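Local coordinates for esterase family protein (Staphylococcus aureus, PDB 7L0A) that probably hydrolyses S-formylglutathione to formate and glutathione, as a serine esterase of the alpha/beta-hydrolase fold, at residues Q159-M162 against D163-W166; I207-G210 against K211-L215; D218-D221 against F222-Y225; Q249-K252 against R253-T256. One frame throughout, in Å; residues are numbered along the deposited sequence.

Contact 1 of 4, residues Q159-M162 against D163-W166; sequences QNLM and DLEW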
loop_
_atom_site.group_PDB
_atom_site.type_symbol
_atom_site.label_atom_id
_atom_site.label_comp_id
_atom_site.label_asym_id
_atom_site.label_seq_id
_atom_site.Cartn_x
_atom_site.Cartn_y
_atom_site.Cartn_z
ATOM N N GLN B 159 -29.035 5.134 -22.468
ATOM C CA GLN B 159 -30.029 4.113 -22.192
ATOM C C GLN B 159 -29.394 2.844 -21.638
ATOM O O GLN B 159 -30.056 2.089 -20.913
ATOM C CB GLN B 159 -30.859 3.747 -23.413
ATOM C CG GLN B 159 -32.145 3.061 -22.941
ATOM C CD GLN B 159 -32.839 2.267 -24.014
ATOM O OE1 GLN B 159 -32.599 2.469 -25.208
ATOM N NE2 GLN B 159 -33.709 1.347 -23.600
ATOM N N ASN B 160 -28.107 2.612 -21.920
ATOM C CA ASN B 160 -27.446 1.456 -21.327
ATOM C C ASN B 160 -27.562 1.468 -19.805
ATOM O O ASN B 160 -27.482 0.409 -19.161
ATOM C CB ASN B 160 -25.953 1.407 -21.657
ATOM C CG ASN B 160 -25.652 1.236 -23.113
ATOM O OD1 ASN B 160 -24.546 1.579 -23.541
ATOM N ND2 ASN B 160 -26.573 0.649 -23.869
ATOM N N LEU B 161 -27.683 2.665 -19.210
ATOM C CA LEU B 161 -27.574 2.799 -17.764
ATOM C C LEU B 161 -28.710 2.089 -17.054
ATOM O O LEU B 161 -28.558 1.649 -15.912
ATOM C CB LEU B 161 -27.573 4.277 -17.362
ATOM C CG LEU B 161 -26.391 5.124 -17.805
ATOM C CD1 LEU B 161 -26.716 6.603 -17.621
ATOM C CD2 LEU B 161 -25.149 4.778 -17.010
ATOM N N MET B 162 -29.863 1.997 -17.690
ATOM C CA MET B 162 -31.009 1.364 -17.058
ATOM C C MET B 162 -30.934 -0.151 -17.077
ATOM O O MET B 162 -31.739 -0.795 -16.401
ATOM C CB MET B 162 -32.283 1.861 -17.751
ATOM C CG MET B 162 -32.390 3.376 -17.740
ATOM S SD MET B 162 -32.738 3.968 -16.078
ATOM C CE MET B 162 -34.463 3.453 -15.959
ATOM N N ASP B 163 -29.992 -0.733 -17.811
ATOM C CA ASP B 163 -29.864 -2.178 -17.916
ATOM C C ASP B 163 -28.900 -2.763 -16.899
ATOM O O ASP B 163 -28.683 -3.978 -16.900
ATOM C CB ASP B 163 -29.381 -2.577 -19.318
ATOM C CG ASP B 163 -30.457 -2.432 -20.373
ATOM O OD1 ASP B 163 -31.585 -2.020 -20.022
ATOM O OD2 ASP B 163 -30.178 -2.728 -21.554
ATOM N N LEU B 164 -28.326 -1.939 -16.033
ATOM C CA LEU B 164 -27.206 -2.354 -15.200
ATOM C C LEU B 164 -27.653 -2.717 -13.786
ATOM O O LEU B 164 -28.797 -2.477 -13.382
ATOM C CB LEU B 164 -26.155 -1.239 -15.158
ATOM C CG LEU B 164 -25.710 -0.761 -16.542
ATOM C CD1 LEU B 164 -24.711 0.385 -16.388
ATOM C CD2 LEU B 164 -25.096 -1.887 -17.370
ATOM N N GLU B 165 -26.707 -3.283 -13.024
ATOM C CA GLU B 165 -26.976 -3.887 -11.717
ATOM C C GLU B 165 -26.863 -2.913 -10.564
ATOM O O GLU B 165 -26.336 -3.248 -9.493
ATOM C CB GLU B 165 -26.024 -5.071 -11.515
ATOM C CG GLU B 165 -26.225 -6.202 -12.501
ATOM C CD GLU B 165 -27.651 -6.728 -12.490
ATOM O OE1 GLU B 165 -28.247 -6.819 -11.393
ATOM O OE2 GLU B 165 -28.180 -7.029 -13.582
ATOM N N TRP B 166 -27.394 -1.712 -10.720
ATOM C CA TRP B 166 -27.383 -0.723 -9.658
ATOM C C TRP B 166 -28.093 -1.214 -8.409
ATOM O O TRP B 166 -29.115 -1.896 -8.495
ATOM C CB TRP B 166 -28.091 0.540 -10.168
ATOM C CG TRP B 166 -27.481 1.138 -11.372
ATOM C CD1 TRP B 166 -27.916 1.026 -12.673
ATOM C CD2 TRP B 166 -26.322 1.957 -11.407
ATOM N NE1 TRP B 166 -27.083 1.729 -13.508
ATOM C CE2 TRP B 166 -26.097 2.314 -12.754
ATOM C CE3 TRP B 166 -25.451 2.436 -10.428
ATOM C CZ2 TRP B 166 -25.016 3.110 -13.144
ATOM C CZ3 TRP B 166 -24.397 3.224 -10.814
ATOM C CH2 TRP B 166 -24.190 3.558 -12.157
HETATM O O HOH W 1 -28.853 -1.438 -23.318
#
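With CG of Trp166 set opposite its own carbonyl carbon (chi1 -59°) and the indole turned by a chi2 of 101°, the ring swings back along the chain and presents its N-H edge to the carbonyl of Leu161. NE1 of Trp166 lies 2.8 Å from O of Leu161, in the plane of that carbonyl, and the oxygen in turn lies close to the indole plane; the bond is short but somewhat bent. Tryptophan suits the place because it brings a donor and a broad apolar surface together: its CZ2 packs 4.2 Å from CD2 of Leu161, and Met130 touches both residues. Within the preceding turn, Asp163 N donates to Asn160 O at 3.1 Å from above the carbonyl plane, while CG of Leu164 rests 3.4 Å from the same oxygen. On the polar side a water accepts from Asn160 ND2 and donates to Asp163 OD2 at 2.6 Å; Asn160 ND2 also bonds to Asp218. This turn and the chain that follows it belong to the loop between strand 148-152 and helix 168-177, and Leu164 brings it within about 4 Å, side chain to side chain, of Ser129, the predicted nucleophile of the esterase active site.

Contact 2 of 4, residues I207-G210 against K211-L215; sequences IMCG and KQDFL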
loop_
_atom_site.group_PDB
_atom_site.type_symbol
_atom_site.label_atom_id
_atom_site.label_comp_id
_atom_site.label_asym_id
_atom_site.label_seq_id
_atom_site.Cartn_x
_atom_site.Cartn_y
_atom_site.Cartn_z
ATOM N N ILE B 207 -10.380 -0.321 -28.080
ATOM C CA ILE B 207 -11.737 -0.612 -27.634
ATOM C C ILE B 207 -12.027 -2.067 -27.929
ATOM O O ILE B 207 -11.799 -2.534 -29.045
ATOM C CB ILE B 207 -12.758 0.322 -28.324
ATOM C CG1 ILE B 207 -12.406 1.774 -28.003
ATOM C CG2 ILE B 207 -14.173 -0.051 -27.937
ATOM C CD1 ILE B 207 -13.183 2.798 -28.813
ATOM N N MET B 208 -12.514 -2.802 -26.931
ATOM C CA MET B 208 -12.726 -4.242 -27.080
ATOM C C MET B 208 -14.107 -4.610 -26.555
ATOM O O MET B 208 -14.581 -4.062 -25.553
ATOM C CB MET B 208 -11.641 -5.064 -26.349
ATOM C CG MET B 208 -10.251 -4.471 -26.440
ATOM S SD MET B 208 -8.972 -5.534 -25.658
ATOM C CE MET B 208 -8.877 -6.802 -26.887
ATOM N N CYS B 209 -14.757 -5.538 -27.245
ATOM C CA CYS B 209 -16.025 -6.081 -26.780
ATOM C C CYS B 209 -16.227 -7.460 -27.391
ATOM O O CYS B 209 -15.879 -7.688 -28.551
ATOM C CB CYS B 209 -17.180 -5.130 -27.167
ATOM S SG CYS B 209 -18.745 -5.461 -26.383
ATOM N N GLY B 210 -16.821 -8.359 -26.633
ATOM C CA GLY B 210 -17.179 -9.652 -27.171
ATOM C C GLY B 210 -18.466 -9.587 -27.970
ATOM O O GLY B 210 -19.395 -8.853 -27.637
ATOM N N LYS B 211 -18.550 -10.447 -28.986
ATOM C CA LYS B 211 -19.668 -10.399 -29.923
ATOM C C LYS B 211 -20.999 -10.825 -29.311
ATOM O O LYS B 211 -22.049 -10.493 -29.867
ATOM C CB LYS B 211 -19.361 -11.257 -31.152
ATOM C CG LYS B 211 -18.242 -10.683 -32.006
ATOM C CD LYS B 211 -17.938 -11.564 -33.205
ATOM C CE LYS B 211 -16.962 -10.867 -34.137
ATOM N NZ LYS B 211 -16.683 -11.688 -35.341
ATOM N N GLN B 212 -20.992 -11.535 -28.185
ATOM C CA GLN B 212 -22.226 -11.950 -27.526
ATOM C C GLN B 212 -22.677 -10.972 -26.441
ATOM O O GLN B 212 -23.723 -11.192 -25.825
ATOM C CB GLN B 212 -22.047 -13.366 -26.949
ATOM C CG GLN B 212 -22.023 -14.462 -28.026
ATOM C CD GLN B 212 -20.723 -14.520 -28.815
ATOM O OE1 GLN B 212 -19.635 -14.636 -28.244
ATOM N NE2 GLN B 212 -20.833 -14.465 -30.145
ATOM N N ASP B 213 -21.914 -9.921 -26.177
ATOM C CA ASP B 213 -22.234 -8.970 -25.120
ATOM C C ASP B 213 -23.493 -8.187 -25.469
ATOM O O ASP B 213 -23.689 -7.800 -26.614
ATOM C CB ASP B 213 -21.044 -8.031 -24.956
ATOM C CG ASP B 213 -21.000 -7.353 -23.633
ATOM O OD1 ASP B 213 -21.949 -6.617 -23.303
ATOM O OD2 ASP B 213 -19.993 -7.521 -22.921
ATOM N N PHE B 214 -24.353 -7.952 -24.470
ATOM C CA PHE B 214 -25.547 -7.149 -24.725
ATOM C C PHE B 214 -25.208 -5.728 -25.149
ATOM O O PHE B 214 -26.076 -5.045 -25.725
ATOM C CB PHE B 214 -26.477 -7.168 -23.502
ATOM C CG PHE B 214 -26.025 -6.328 -22.334
ATOM C CD1 PHE B 214 -25.119 -6.821 -21.421
ATOM C CD2 PHE B 214 -26.555 -5.070 -22.119
ATOM C CE1 PHE B 214 -24.735 -6.071 -20.330
ATOM C CE2 PHE B 214 -26.172 -4.310 -21.031
ATOM C CZ PHE B 214 -25.267 -4.803 -20.141
ATOM N N LEU B 215 -23.978 -5.272 -24.915
ATOM C CA LEU B 215 -23.541 -3.934 -25.299
ATOM C C LEU B 215 -22.796 -3.901 -26.630
ATOM O O LEU B 215 -22.341 -2.830 -27.044
ATOM C CB LEU B 215 -22.650 -3.338 -24.205
ATOM C CG LEU B 215 -23.284 -3.136 -22.826
ATOM C CD1 LEU B 215 -22.293 -2.684 -21.807
ATOM C CD2 LEU B 215 -24.451 -2.131 -22.953
HETATM O O HOH W 2 -17.866 -8.410 -23.845
#
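Cys209 and Gly210, near the close of strand 204-210, meet the loop that carries Asp213, the predicted acid of the charge-relay system; a loop after this strand of the sheet is the classical place for that acid in alpha/beta hydrolases. Upstream, backbone bonds of Ile207 to Gln234 and Glu236, and of Met208 to Pro151 and Ser153, hold the strand in the sheet, while their side chains pack on helices 216-228 and 244-259 respectively. Cys209 makes the first touch. A chi1 of -167°, which sets SG opposite the backbone N, brings the sulfur to 3.7 Å from CB of Asp213. A small, weakly polar thiol suits this buried spot, where it packs against CB and CG of Asp213.

Gly210 contributes backbone alone, and both of its polar atoms are used. Its O accepts from Asp213 N at 3.1 Å, closing a type I turn, with the donor above the carbonyl plane; CB of Asp213 sits 3.3 Å from the same oxygen. Gly210 N donates at 3.0 Å to a water that in turn donates a hydrogen bond to Asp213 OD2, 2.5 Å away. Lys211 and Gln212 occupy the exposed corner of the turn, fitting their long polar side chains, and OE1 of Gln212 bonds to Gly240 N.

The carboxylate is thus held from several directions. OD2 also accepts from ND1 of His242, the predicted triad histidine. OD1 takes the capping bond ahead of helix 216-228: Leu215 N donates to Asp213 OD1 over 2.9 Å at 165°, meeting the oxygen on its anti side.

Contact 3 of 4, residues D218-D221 against F222-Y225; sequences DNLD and FIDY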
loop_
_atom_site.group_PDB
_atom_site.type_symbol
_atom_site.label_atom_id
_atom_site.label_comp_id
_atom_site.label_asym_id
_atom_site.label_seq_id
_atom_site.Cartn_x
_atom_site.Cartn_y
_atom_site.Cartn_z
ATOM N N ASP B 218 -24.049 -1.385 -29.338
ATOM C CA ASP B 218 -23.777 0.001 -28.943
ATOM C C ASP B 218 -22.287 0.307 -29.024
ATOM O O ASP B 218 -21.898 1.441 -29.309
ATOM C CB ASP B 218 -24.350 0.261 -27.547
ATOM C CG ASP B 218 -25.881 0.267 -27.534
ATOM O OD1 ASP B 218 -26.484 0.743 -28.517
ATOM O OD2 ASP B 218 -26.496 -0.195 -26.558
ATOM N N ASN B 219 -21.435 -0.694 -28.810
ATOM C CA ASN B 219 -20.006 -0.522 -29.051
ATOM C C ASN B 219 -19.722 -0.257 -30.529
ATOM O O ASN B 219 -18.917 0.612 -30.873
ATOM C CB ASN B 219 -19.260 -1.763 -28.555
ATOM C CG ASN B 219 -18.812 -1.646 -27.118
ATOM O OD1 ASN B 219 -17.633 -1.723 -26.827
ATOM N ND2 ASN B 219 -19.754 -1.431 -26.222
ATOM N N LEU B 220 -20.369 -1.016 -31.431
ATOM C CA LEU B 220 -20.171 -0.772 -32.853
ATOM C C LEU B 220 -20.647 0.623 -33.233
ATOM O O LEU B 220 -20.037 1.293 -34.074
ATOM C CB LEU B 220 -20.910 -1.816 -33.686
ATOM C CG LEU B 220 -20.385 -3.248 -33.543
ATOM C CD1 LEU B 220 -21.237 -4.148 -34.468
ATOM C CD2 LEU B 220 -18.918 -3.391 -33.865
ATOM N N ASP B 221 -21.768 1.059 -32.661
ATOM C CA ASP B 221 -22.265 2.396 -32.980
ATOM C C ASP B 221 -21.258 3.462 -32.567
ATOM O O ASP B 221 -21.050 4.458 -33.278
ATOM C CB ASP B 221 -23.595 2.642 -32.280
ATOM C CG ASP B 221 -24.734 1.868 -32.901
ATOM O OD1 ASP B 221 -24.556 1.294 -34.006
ATOM O OD2 ASP B 221 -25.806 1.821 -32.260
ATOM N N PHE B 222 -20.637 3.280 -31.406
ATOM C CA PHE B 222 -19.674 4.253 -30.924
ATOM C C PHE B 222 -18.457 4.319 -31.835
ATOM O O PHE B 222 -18.003 5.415 -32.190
ATOM C CB PHE B 222 -19.243 3.908 -29.499
ATOM C CG PHE B 222 -18.412 4.964 -28.840
ATOM C CD1 PHE B 222 -18.999 6.150 -28.402
ATOM C CD2 PHE B 222 -17.042 4.805 -28.694
ATOM C CE1 PHE B 222 -18.234 7.149 -27.809
ATOM C CE2 PHE B 222 -16.288 5.794 -28.088
ATOM C CZ PHE B 222 -16.872 6.970 -27.658
ATOM N N ILE B 223 -17.885 3.161 -32.194
ATOM C CA ILE B 223 -16.691 3.216 -33.036
ATOM C C ILE B 223 -17.028 3.719 -34.433
ATOM O O ILE B 223 -16.183 4.315 -35.102
ATOM C CB ILE B 223 -15.958 1.866 -33.110
ATOM C CG1 ILE B 223 -16.807 0.786 -33.765
ATOM C CG2 ILE B 223 -15.554 1.449 -31.717
ATOM C CD1 ILE B 223 -16.070 -0.552 -33.906
ATOM N N ASP B 224 -18.235 3.450 -34.926
ATOM C CA ASP B 224 -18.663 4.032 -36.188
ATOM C C ASP B 224 -18.670 5.559 -36.129
ATOM O O ASP B 224 -18.237 6.239 -37.078
ATOM C CB ASP B 224 -20.045 3.484 -36.528
ATOM C CG ASP B 224 -19.999 2.093 -37.138
ATOM O OD1 ASP B 224 -18.884 1.583 -37.377
ATOM O OD2 ASP B 224 -21.084 1.501 -37.359
ATOM N N TYR B 225 -19.145 6.122 -35.021
ATOM C CA TYR B 225 -19.079 7.564 -34.855
ATOM C C TYR B 225 -17.634 8.050 -34.761
ATOM O O TYR B 225 -17.266 9.039 -35.410
ATOM C CB TYR B 225 -19.916 8.008 -33.639
ATOM C CG TYR B 225 -20.018 9.524 -33.536
ATOM C CD1 TYR B 225 -20.578 10.271 -34.562
ATOM C CD2 TYR B 225 -19.538 10.214 -32.418
ATOM C CE1 TYR B 225 -20.658 11.659 -34.480
ATOM C CE2 TYR B 225 -19.607 11.602 -32.338
ATOM C CZ TYR B 225 -20.178 12.321 -33.375
ATOM O OH TYR B 225 -20.243 13.697 -33.286
#
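Leu220 and Ile223 lie side by side on helix 216-228, the helical member of the beta-alpha-beta unit formed with strands 204-210 and 234-238. Four backbone bonds of the i to i+4 pattern join the segments. Asp224 N to Leu220 O, at 2.9 Å, is the shortest; Phe222, Ile223 and Tyr225 donate likewise to Asp218, Asn219 and Asp221.

The apolar contact is between branch ends, CD2 of Leu220 standing 4.0 Å from CD1 of Ile223. Ile223 holds CG1 between its backbone N and carbonyl carbon (chi1 64°), an unfavourable setting in a helix, and this turns CG1 back to 3.3 Å from Leu220 O. Both residues pack on Phe235, and Ile223 also on Ile207, so branched aliphatic side chains suit the side facing the sheet. Phe222 is buried as well, its ring stacked on Phe156 and met edge-to-face by Tyr189.

Polar side chains mostly find partners off these two turns. Asn219, buried, donates through ND2 to O of Ala154 and of Leu215, while Asp218 pairs with Asn160 and Tyr225 OH with Asp193. Asp221 accepts from Gln217, and its OD1 lies 4.8 Å from OD2 of Asp224, a like-charge proximity probably eased by solvent at exposed Asp224. The Asp224 carboxylate folds back over the helix, CG lying 3.2 Å from Leu220 O.

Contact 4 of 4, residues Q249-K252 against R253-T256; sequences QAIK and RAIT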
loop_
_atom_site.group_PDB
_atom_site.type_symbol
_atom_site.label_atom_id
_atom_site.label_comp_id
_atom_site.label_asym_id
_atom_site.label_seq_id
_atom_site.Cartn_x
_atom_site.Cartn_y
_atom_site.Cartn_z
ATOM N N GLN B 249 -9.116 -12.512 -20.873
ATOM C CA GLN B 249 -8.454 -12.514 -22.170
ATOM C C GLN B 249 -8.174 -11.110 -22.673
ATOM O O GLN B 249 -7.100 -10.833 -23.230
ATOM C CB GLN B 249 -9.331 -13.228 -23.202
ATOM C CG GLN B 249 -9.647 -14.675 -22.913
ATOM C CD GLN B 249 -10.668 -15.242 -23.895
ATOM O OE1 GLN B 249 -11.786 -15.589 -23.511
ATOM N NE2 GLN B 249 -10.289 -15.325 -25.166
ATOM N N ALA B 250 -9.156 -10.215 -22.514
ATOM C CA ALA B 250 -9.046 -8.864 -23.039
ATOM C C ALA B 250 -7.999 -8.056 -22.287
ATOM O O ALA B 250 -7.247 -7.289 -22.895
ATOM C CB ALA B 250 -10.408 -8.165 -22.979
ATOM N N ILE B 251 -7.925 -8.215 -20.961
ATOM C CA ILE B 251 -6.946 -7.432 -20.211
ATOM C C ILE B 251 -5.539 -7.950 -20.450
ATOM O O ILE B 251 -4.578 -7.160 -20.420
ATOM C CB ILE B 251 -7.312 -7.384 -18.722
ATOM C CG1 ILE B 251 -6.654 -6.204 -17.994
ATOM C CG2 ILE B 251 -6.980 -8.654 -17.984
ATOM C CD1 ILE B 251 -7.183 -4.823 -18.449
ATOM N N LYS B 252 -5.379 -9.250 -20.726
ATOM C CA LYS B 252 -4.062 -9.725 -21.129
ATOM C C LYS B 252 -3.610 -9.048 -22.416
ATOM O O LYS B 252 -2.477 -8.566 -22.515
ATOM C CB LYS B 252 -4.075 -11.246 -21.283
ATOM C CG LYS B 252 -2.762 -11.871 -21.761
ATOM C CD LYS B 252 -2.975 -13.356 -22.047
ATOM C CE LYS B 252 -1.784 -13.985 -22.760
ATOM N NZ LYS B 252 -0.573 -13.944 -21.908
ATOM N N ARG B 253 -4.495 -8.996 -23.422
ATOM C CA ARG B 253 -4.174 -8.333 -24.681
ATOM C C ARG B 253 -3.921 -6.853 -24.474
ATOM O O ARG B 253 -2.970 -6.289 -25.034
ATOM C CB ARG B 253 -5.301 -8.581 -25.681
ATOM C CG ARG B 253 -5.324 -7.660 -26.861
ATOM C CD ARG B 253 -4.185 -7.953 -27.831
ATOM N NE ARG B 253 -4.172 -6.930 -28.882
ATOM C CZ ARG B 253 -3.095 -6.260 -29.262
ATOM N NH1 ARG B 253 -1.919 -6.500 -28.703
ATOM N NH2 ARG B 253 -3.201 -5.352 -30.218
ATOM N N ALA B 254 -4.760 -6.215 -23.651
ATOM C CA ALA B 254 -4.632 -4.793 -23.401
ATOM C C ALA B 254 -3.291 -4.443 -22.768
ATOM O O ALA B 254 -2.675 -3.440 -23.135
ATOM C CB ALA B 254 -5.773 -4.328 -22.512
ATOM N N ILE B 255 -2.818 -5.257 -21.828
ATOM C CA ILE B 255 -1.567 -4.943 -21.147
ATOM C C ILE B 255 -0.405 -5.068 -22.106
ATOM O O ILE B 255 0.480 -4.212 -22.128
ATOM C CB ILE B 255 -1.405 -5.841 -19.906
ATOM C CG1 ILE B 255 -2.319 -5.319 -18.783
ATOM C CG2 ILE B 255 0.057 -5.856 -19.431
ATOM C CD1 ILE B 255 -2.427 -6.229 -17.581
ATOM N N THR B 256 -0.398 -6.114 -22.938
ATOM C CA THR B 256 0.638 -6.220 -23.966
ATOM C C THR B 256 0.641 -4.998 -24.883
ATOM O O THR B 256 1.701 -4.435 -25.200
ATOM C CB THR B 256 0.442 -7.492 -24.774
ATOM O OG1 THR B 256 0.476 -8.616 -23.886
ATOM C CG2 THR B 256 1.540 -7.616 -25.818
HETATM O O HOH W 3 -0.151 -9.225 -21.126
#
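Ile251 meets Ala254 and Ile255 on the buried side of helix 244-259, which packs against the central sheet of the alpha/beta-hydrolase fold. On this side apolar groups are in van der Waals contact. CD1 of Ile251 approaches CB of Ala254 to 4.3 Å, and its CG1 lies 4.2 Å from CD1 of Ile255. The two isoleucines also touch Tyr72 of helix 69-75, a place for bulky branched chains. Ala250 and Ala254 instead touch Leu152 and Val150 of strand 148-152; their small methyls probably allow the helix backbone to come near the sheet, and CB of Ala254 sits 3.3 Å from Ala250 O. The backbone bond of this turn is short, Ala254 N donating to Ala250 O over 2.8 Å.

Looser, polar surroundings mark the other side. Arg253 stands between the two: CG is anti to the backbone N and the chain bends at chi2 (72°), leading its guanidinium away from the first segment to a salt bridge with Glu236 through NE. Exposed Lys252 keeps its chain extended until a bend at the last torsion, a long charged chain that suits an exposed position, though it also touches Tyr72. Its carbonyl has two partners. Thr256 N donates to Lys252 O at 3.2 Å in a nearly straight bond, and a water donates to the same oxygen over 2.8 Å while lying 2.9 Å from Thr256 OG1, bridging the hydroxyl to the helix carbonyl.

In the fold
Along the chain the four contacts follow one another without overlap. Contact 2 is the hub: it touches contacts 1, 3 and 4, and its centre lies about 16, 11 and 15 Å from theirs. Alternate residues of strand 204-210 serve different helices, Ile207 and Cys209 meeting contact 3 on helix 216-228 and Met208 meeting contact 4 on helix 244-259, so these helices flank the sheet on opposite faces, a three-layer sandwich. The nearest atoms of contacts 3 and 4 stay about 10 Å apart. Contact 1 reaches over to Phe214, Leu215 and Asp218. The loop of the predicted acid thus lies between the end of strand 204-210 and the loop of contact 1, whereas contacts 1 and 4 are about 26 Å apart between centres.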